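Pyrroline carboxylate reductase (Plasmodium falciparum, PDB 2RCY) binds NADP and probably catalyses the NADPH-dependent reduction of pyrroline-5-carboxylate to proline. Local coordinates at residues F125-N130 with T136-V141; Y140-F145 with G149-I154. All coordinates share one frame; numbering follows the deposited sequence.

Contact 1. Residues F125-N130 with T136-V141; sequences FIYCSN and TDKKYV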
loop_
_atom_site.group_PDB
_atom_site.type_symbol
_atom_site.label_atom_id
_atom_site.label_comp_id
_atom_site.label_asym_id
_atom_site.label_seq_id
_atom_site.Cartn_x
_atom_site.Cartn_y
_atom_site.Cartn_z
ATOM N N PHE A 125 -13.858 35.446 -4.304
ATOM C CA PHE A 125 -15.280 35.309 -4.026
ATOM C C PHE A 125 -16.030 34.692 -5.199
ATOM O O PHE A 125 -15.719 34.958 -6.362
ATOM C CB PHE A 125 -15.909 36.667 -3.692
ATOM C CG PHE A 125 -15.139 37.479 -2.684
ATOM C CD1 PHE A 125 -14.176 38.396 -3.098
ATOM C CD2 PHE A 125 -15.399 37.351 -1.324
ATOM C CE1 PHE A 125 -13.467 39.156 -2.169
ATOM C CE2 PHE A 125 -14.696 38.109 -0.387
ATOM C CZ PHE A 125 -13.730 39.015 -0.813
ATOM N N ILE A 126 -17.011 33.857 -4.872
ATOM C CA ILE A 126 -18.005 33.377 -5.834
ATOM C C ILE A 126 -19.396 33.554 -5.238
ATOM O O ILE A 126 -19.580 33.398 -4.027
ATOM C CB ILE A 126 -17.793 31.890 -6.265
ATOM C CG1 ILE A 126 -17.699 30.938 -5.053
ATOM C CG2 ILE A 126 -16.617 31.766 -7.240
ATOM C CD1 ILE A 126 -16.319 30.800 -4.409
ATOM N N TYR A 127 -20.371 33.892 -6.077
ATOM C CA TYR A 127 -21.735 34.095 -5.588
ATOM C C TYR A 127 -22.840 33.700 -6.556
ATOM O O TYR A 127 -22.640 33.640 -7.773
ATOM C CB TYR A 127 -21.940 35.539 -5.093
ATOM C CG TYR A 127 -22.333 36.545 -6.159
ATOM C CD1 TYR A 127 -23.665 36.917 -6.336
ATOM C CD2 TYR A 127 -21.371 37.135 -6.979
ATOM C CE1 TYR A 127 -24.031 37.845 -7.308
ATOM C CE2 TYR A 127 -21.725 38.065 -7.951
ATOM C CZ TYR A 127 -23.056 38.413 -8.112
ATOM O OH TYR A 127 -23.412 39.333 -9.075
ATOM N N CYS A 128 -24.004 33.419 -5.981
ATOM C CA CYS A 128 -25.234 33.193 -6.719
ATOM C C CYS A 128 -26.363 33.837 -5.919
ATOM O O CYS A 128 -26.220 34.078 -4.716
ATOM C CB CYS A 128 -25.486 31.696 -6.907
ATOM S SG CYS A 128 -25.595 30.757 -5.369
ATOM N N SER A 129 -27.477 34.120 -6.584
ATOM C CA SER A 129 -28.591 34.810 -5.943
ATOM C C SER A 129 -29.940 34.250 -6.379
ATOM O O SER A 129 -30.051 33.629 -7.439
ATOM C CB SER A 129 -28.515 36.309 -6.233
ATOM O OG SER A 129 -28.538 36.562 -7.626
ATOM N N ASN A 130 -30.962 34.475 -5.556
ATOM C CA ASN A 130 -32.310 33.997 -5.857
ATOM C C ASN A 130 -33.050 34.877 -6.872
ATOM O O ASN A 130 -32.446 35.738 -7.521
ATOM C CB ASN A 130 -33.129 33.805 -4.567
ATOM C CG ASN A 130 -33.480 35.118 -3.873
ATOM O OD1 ASN A 130 -32.938 36.177 -4.187
ATOM N ND2 ASN A 130 -34.395 35.042 -2.913
ATOM N N THR A 136 -29.496 46.100 -9.334
ATOM C CA THR A 136 -28.992 47.111 -8.401
ATOM C C THR A 136 -28.439 46.477 -7.124
ATOM O O THR A 136 -27.533 47.028 -6.494
ATOM C CB THR A 136 -30.067 48.168 -8.035
ATOM O OG1 THR A 136 -31.188 47.529 -7.414
ATOM C CG2 THR A 136 -30.531 48.926 -9.277
ATOM N N ASP A 137 -28.989 45.324 -6.749
ATOM C CA ASP A 137 -28.485 44.552 -5.614
ATOM C C ASP A 137 -27.158 43.880 -5.954
ATOM O O ASP A 137 -26.242 43.857 -5.130
ATOM C CB ASP A 137 -29.506 43.500 -5.172
ATOM C CG ASP A 137 -30.715 44.106 -4.481
ATOM O OD1 ASP A 137 -30.539 44.947 -3.572
ATOM O OD2 ASP A 137 -31.847 43.724 -4.841
ATOM N N LYS A 138 -27.066 43.343 -7.170
ATOM C CA LYS A 138 -25.849 42.693 -7.661
ATOM C C LYS A 138 -24.704 43.686 -7.835
ATOM O O LYS A 138 -23.533 43.316 -7.726
ATOM C CB LYS A 138 -26.118 41.958 -8.975
ATOM C CG LYS A 138 -26.963 40.703 -8.819
ATOM C CD LYS A 138 -27.168 39.998 -10.146
ATOM C CE LYS A 138 -28.154 38.852 -10.005
ATOM N NZ LYS A 138 -28.333 38.110 -11.281
ATOM N N LYS A 139 -25.054 44.943 -8.110
ATOM C CA LYS A 139 -24.083 46.034 -8.184
ATOM C C LYS A 139 -23.477 46.313 -6.811
ATOM O O LYS A 139 -22.277 46.559 -6.698
ATOM C CB LYS A 139 -24.732 47.300 -8.747
ATOM N N TYR A 140 -24.315 46.268 -5.775
ATOM C CA TYR A 140 -23.864 46.429 -4.393
ATOM C C TYR A 140 -22.976 45.271 -3.947
ATOM O O TYR A 140 -21.962 45.483 -3.281
ATOM C CB TYR A 140 -25.055 46.582 -3.439
ATOM C CG TYR A 140 -25.467 48.016 -3.180
ATOM C CD1 TYR A 140 -24.856 48.763 -2.175
ATOM C CD2 TYR A 140 -26.474 48.623 -3.928
ATOM C CE1 TYR A 140 -25.226 50.081 -1.930
ATOM C CE2 TYR A 140 -26.856 49.943 -3.688
ATOM C CZ TYR A 140 -26.228 50.664 -2.687
ATOM O OH TYR A 140 -26.600 51.969 -2.443
ATOM N N VAL A 141 -23.364 44.052 -4.322
ATOM C CA VAL A 141 -22.600 42.845 -3.995
ATOM C C VAL A 141 -21.217 42.879 -4.653
ATOM O O VAL A 141 -20.207 42.672 -3.982
ATOM C CB VAL A 141 -23.376 41.548 -4.378
ATOM C CG1 VAL A 141 -22.494 40.308 -4.229
ATOM C CG2 VAL A 141 -24.630 41.404 -3.526
HETATM O O HOH W 1 -30.750 36.514 -10.063
#
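Tyr127, on strand 123-129, gives most of the strand's share of this contact, its ring meeting Val141 of helix 135-146 over one face and Lys138 at its edge. Val141 puts its CG1 methyl almost squarely over that face: the carbon stands 4.1 Å from the ring centroid and only 5° off the ring normal, a clear CH-pi contact. That methyl lies anti to the backbone N (chi1 171°), which directs it from the helix down onto the ring. The Lys138 chain crosses the tyrosine at roughly a right angle, with CG near the ring plane and CB 3.8 Å from Tyr127 OH, so its methylene groups pass the hydroxyl end.

Beyond CG the lysine is fully extended, and this carries it along to Ser129, whose OG comes 3.3 Å from Lys138 CE. No direct hydrogen bond joins the two segments. Instead a water accepts from Lys138 NZ at 3.1 Å, donates to Asn130 O at 3.2 Å and also bonds Ser129 OG, tying the ammonium to the end of the strand. The charge itself is matched by a salt bridge to Glu153.

The helix runs nearly antiparallel to the strand: the axes of 125-129 and 136-141 approach to 10.9 Å, with an angle of 161° between their directions, and the tyrosine ring and the lysine chain span the gap. Within the sheet, strand 123-129 lies between antiparallel strand 108-113 and parallel strand 149-153; Tyr127 also touches Val110 and Val112 on the former and Ile151 on the latter.

Contact 2. Residues Y140-F145 with G149-I154; sequences YVNDIF and GIIHEI
Ile151 is the apolar centre of this contact, pointing from strand 149-153 toward helix 135-146 and ending in a CD1 methyl that lies against Phe145. That methyl is 3.6 Å from Phe145 CD2 and 3.7 Å from Phe145 CB, so it meets both the ring and the root of the side chain, approaching the ring obliquely. The CG1 branch of Ile151 lies anti to the backbone N (chi1 -172°), and with chi2 also extended the chain reaches out to the helix. Val141, one turn earlier than Phe145, adds its CG1 at 4.1 Å from Ile151 CD1. The phenyl ring is also touched from two directions by its own helix: Ile144 CG2 sits over the centre of one face, and Val141 CG1 lies at the edge in the ring plane.

The other branch of Ile151 packs against more polar surroundings. Its CG2 methyl rests 3.8 Å from the backbone O of Asn142, and the side chain of that residue passes over it obliquely.

Backbone atoms meet where the chain turns from helix to strand. Phe145 O approaches Gly149 N to 3.0 Å, but the angle is too poor for a hydrogen bond. Gly149 adopts phi 162° and psi -155°, backbone angles at which a side chain would collide with the carbonyl oxygen of the residue before. Across the turn, Asn146 OD1, at the end of the helix, accepts a hydrogen bond from Ile151 N and ties the strand to it.

On the helix side, Phe145 also packs on Leu19 and Ile88. With the helix and strand running nearly antiparallel, this is the helix-to-strand return of a beta-alpha-beta crossover, which adds strand 149-153 at the border of the Rossmann-type nucleotide-binding domain.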
loop_
_atom_site.group_PDB
_atom_site.type_symbol
_atom_site.label_atom_id
_atom_site.label_comp_id
_atom_site.label_asym_id
_atom_site.label_seq_id
_atom_site.Cartn_x
_atom_site.Cartn_y
_atom_site.Cartn_z
ATOM N N TYR A 140 -24.315 46.268 -5.775
ATOM C CA TYR A 140 -23.864 46.429 -4.393
ATOM C C TYR A 140 -22.976 45.271 -3.947
ATOM O O TYR A 140 -21.962 45.483 -3.281
ATOM C CB TYR A 140 -25.055 46.582 -3.439
ATOM C CG TYR A 140 -25.467 48.016 -3.180
ATOM C CD1 TYR A 140 -24.856 48.763 -2.175
ATOM C CD2 TYR A 140 -26.474 48.623 -3.928
ATOM C CE1 TYR A 140 -25.226 50.081 -1.930
ATOM C CE2 TYR A 140 -26.856 49.943 -3.688
ATOM C CZ TYR A 140 -26.228 50.664 -2.687
ATOM O OH TYR A 140 -26.600 51.969 -2.443
ATOM N N VAL A 141 -23.364 44.052 -4.322
ATOM C CA VAL A 141 -22.600 42.845 -3.995
ATOM C C VAL A 141 -21.217 42.879 -4.653
ATOM O O VAL A 141 -20.207 42.672 -3.982
ATOM C CB VAL A 141 -23.376 41.548 -4.378
ATOM C CG1 VAL A 141 -22.494 40.308 -4.229
ATOM C CG2 VAL A 141 -24.630 41.404 -3.526
ATOM N N ASN A 142 -21.184 43.162 -5.955
ATOM C CA ASN A 142 -19.929 43.254 -6.704
ATOM C C ASN A 142 -18.938 44.278 -6.150
ATOM O O ASN A 142 -17.753 43.979 -6.013
ATOM C CB ASN A 142 -20.193 43.528 -8.187
ATOM C CG ASN A 142 -20.319 42.256 -9.004
ATOM O OD1 ASN A 142 -21.207 41.436 -8.769
ATOM N ND2 ASN A 142 -19.428 42.088 -9.974
ATOM N N ASP A 143 -19.430 45.472 -5.825
ATOM C CA ASP A 143 -18.577 46.565 -5.348
ATOM C C ASP A 143 -18.021 46.325 -3.947
ATOM O O ASP A 143 -16.914 46.770 -3.633
ATOM C CB ASP A 143 -19.327 47.899 -5.387
ATOM C CG ASP A 143 -19.756 48.298 -6.792
ATOM O OD1 ASP A 143 -19.253 47.714 -7.778
ATOM O OD2 ASP A 143 -20.607 49.205 -6.905
ATOM N N ILE A 144 -18.797 45.636 -3.111
ATOM C CA ILE A 144 -18.383 45.318 -1.741
ATOM C C ILE A 144 -17.194 44.357 -1.721
ATOM O O ILE A 144 -16.237 44.557 -0.969
ATOM C CB ILE A 144 -19.564 44.759 -0.893
ATOM C CG1 ILE A 144 -20.501 45.898 -0.474
ATOM C CG2 ILE A 144 -19.056 44.030 0.354
ATOM C CD1 ILE A 144 -21.845 45.446 0.083
ATOM N N PHE A 145 -17.252 43.331 -2.567
ATOM C CA PHE A 145 -16.238 42.280 -2.574
ATOM C C PHE A 145 -15.081 42.532 -3.548
ATOM O O PHE A 145 -13.978 42.027 -3.339
ATOM C CB PHE A 145 -16.887 40.907 -2.784
ATOM C CG PHE A 145 -17.902 40.551 -1.726
ATOM C CD1 PHE A 145 -17.500 40.226 -0.434
ATOM C CD2 PHE A 145 -19.262 40.553 -2.018
ATOM C CE1 PHE A 145 -18.436 39.904 0.547
ATOM C CE2 PHE A 145 -20.205 40.231 -1.044
ATOM C CZ PHE A 145 -19.790 39.907 0.241
ATOM N N GLY A 149 -10.979 42.178 -3.060
ATOM C CA GLY A 149 -10.659 40.969 -3.811
ATOM C C GLY A 149 -11.277 40.902 -5.194
ATOM O O GLY A 149 -11.566 41.931 -5.804
ATOM N N ILE A 150 -11.464 39.681 -5.691
ATOM C CA ILE A 150 -12.060 39.446 -7.007
ATOM C C ILE A 150 -13.276 38.528 -6.877
ATOM O O ILE A 150 -13.172 37.418 -6.353
ATOM C CB ILE A 150 -11.029 38.853 -8.013
ATOM C CG1 ILE A 150 -9.903 39.858 -8.282
ATOM C CG2 ILE A 150 -11.711 38.442 -9.326
ATOM C CD1 ILE A 150 -8.687 39.274 -8.987
ATOM N N ILE A 151 -14.424 39.004 -7.354
ATOM C CA ILE A 151 -15.678 38.255 -7.257
ATOM C C ILE A 151 -16.207 37.797 -8.622
ATOM O O ILE A 151 -16.154 38.540 -9.606
ATOM C CB ILE A 151 -16.766 39.040 -6.452
ATOM C CG1 ILE A 151 -17.996 38.161 -6.186
ATOM C CG2 ILE A 151 -17.143 40.356 -7.144
ATOM C CD1 ILE A 151 -18.839 38.593 -4.997
ATOM N N HIS A 152 -16.694 36.559 -8.663
ATOM C CA HIS A 152 -17.341 36.000 -9.847
ATOM C C HIS A 152 -18.778 35.616 -9.517
ATOM O O HIS A 152 -19.066 35.173 -8.404
ATOM C CB HIS A 152 -16.594 34.755 -10.332
ATOM C CG HIS A 152 -15.178 35.015 -10.742
ATOM N ND1 HIS A 152 -14.809 35.218 -12.054
ATOM C CD2 HIS A 152 -14.040 35.095 -10.014
ATOM C CE1 HIS A 152 -13.505 35.416 -12.116
ATOM N NE2 HIS A 152 -13.014 35.348 -10.892
ATOM N N GLU A 153 -19.678 35.792 -10.480
ATOM C CA GLU A 153 -21.023 35.244 -10.362
ATOM C C GLU A 153 -21.072 33.907 -11.083
ATOM O O GLU A 153 -20.759 33.816 -12.274
ATOM C CB GLU A 153 -22.083 36.194 -10.924
ATOM C CG GLU A 153 -23.512 35.724 -10.643
ATOM C CD GLU A 153 -24.585 36.672 -11.153
ATOM O OE1 GLU A 153 -24.299 37.498 -12.050
ATOM O OE2 GLU A 153 -25.727 36.580 -10.653
ATOM N N ILE A 154 -21.455 32.867 -10.349
ATOM C CA ILE A 154 -21.502 31.513 -10.892
ATOM C C ILE A 154 -22.866 30.872 -10.646
ATOM O O ILE A 154 -23.673 31.392 -9.871
ATOM C CB ILE A 154 -20.373 30.615 -10.308
ATOM C CG1 ILE A 154 -20.554 30.410 -8.800
ATOM C CG2 ILE A 154 -18.993 31.200 -10.624
ATOM C CD1 ILE A 154 -19.802 29.218 -8.247
#

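Contacts 1 and 2 are the two halves of one beta-alpha-beta unit, met in chain order as strand 123-129, helix 135-146 and strand 149-153. Their centres lie 7 Å apart, and both use the helix, from which Val141 touches the facing strand in each. Contact 1 sets its earlier turns on the first strand, contact 2 its later turns on the second. The strands are parallel neighbours in the eight-stranded sheet, joined by probable backbone hydrogen bonds such as Phe125 N to Ile150 O, 2.9 Å. One helix thus covers the last two strands at an outer border of the NADP-binding domain, whose other side there meets a second subunit through Ile126 and His152.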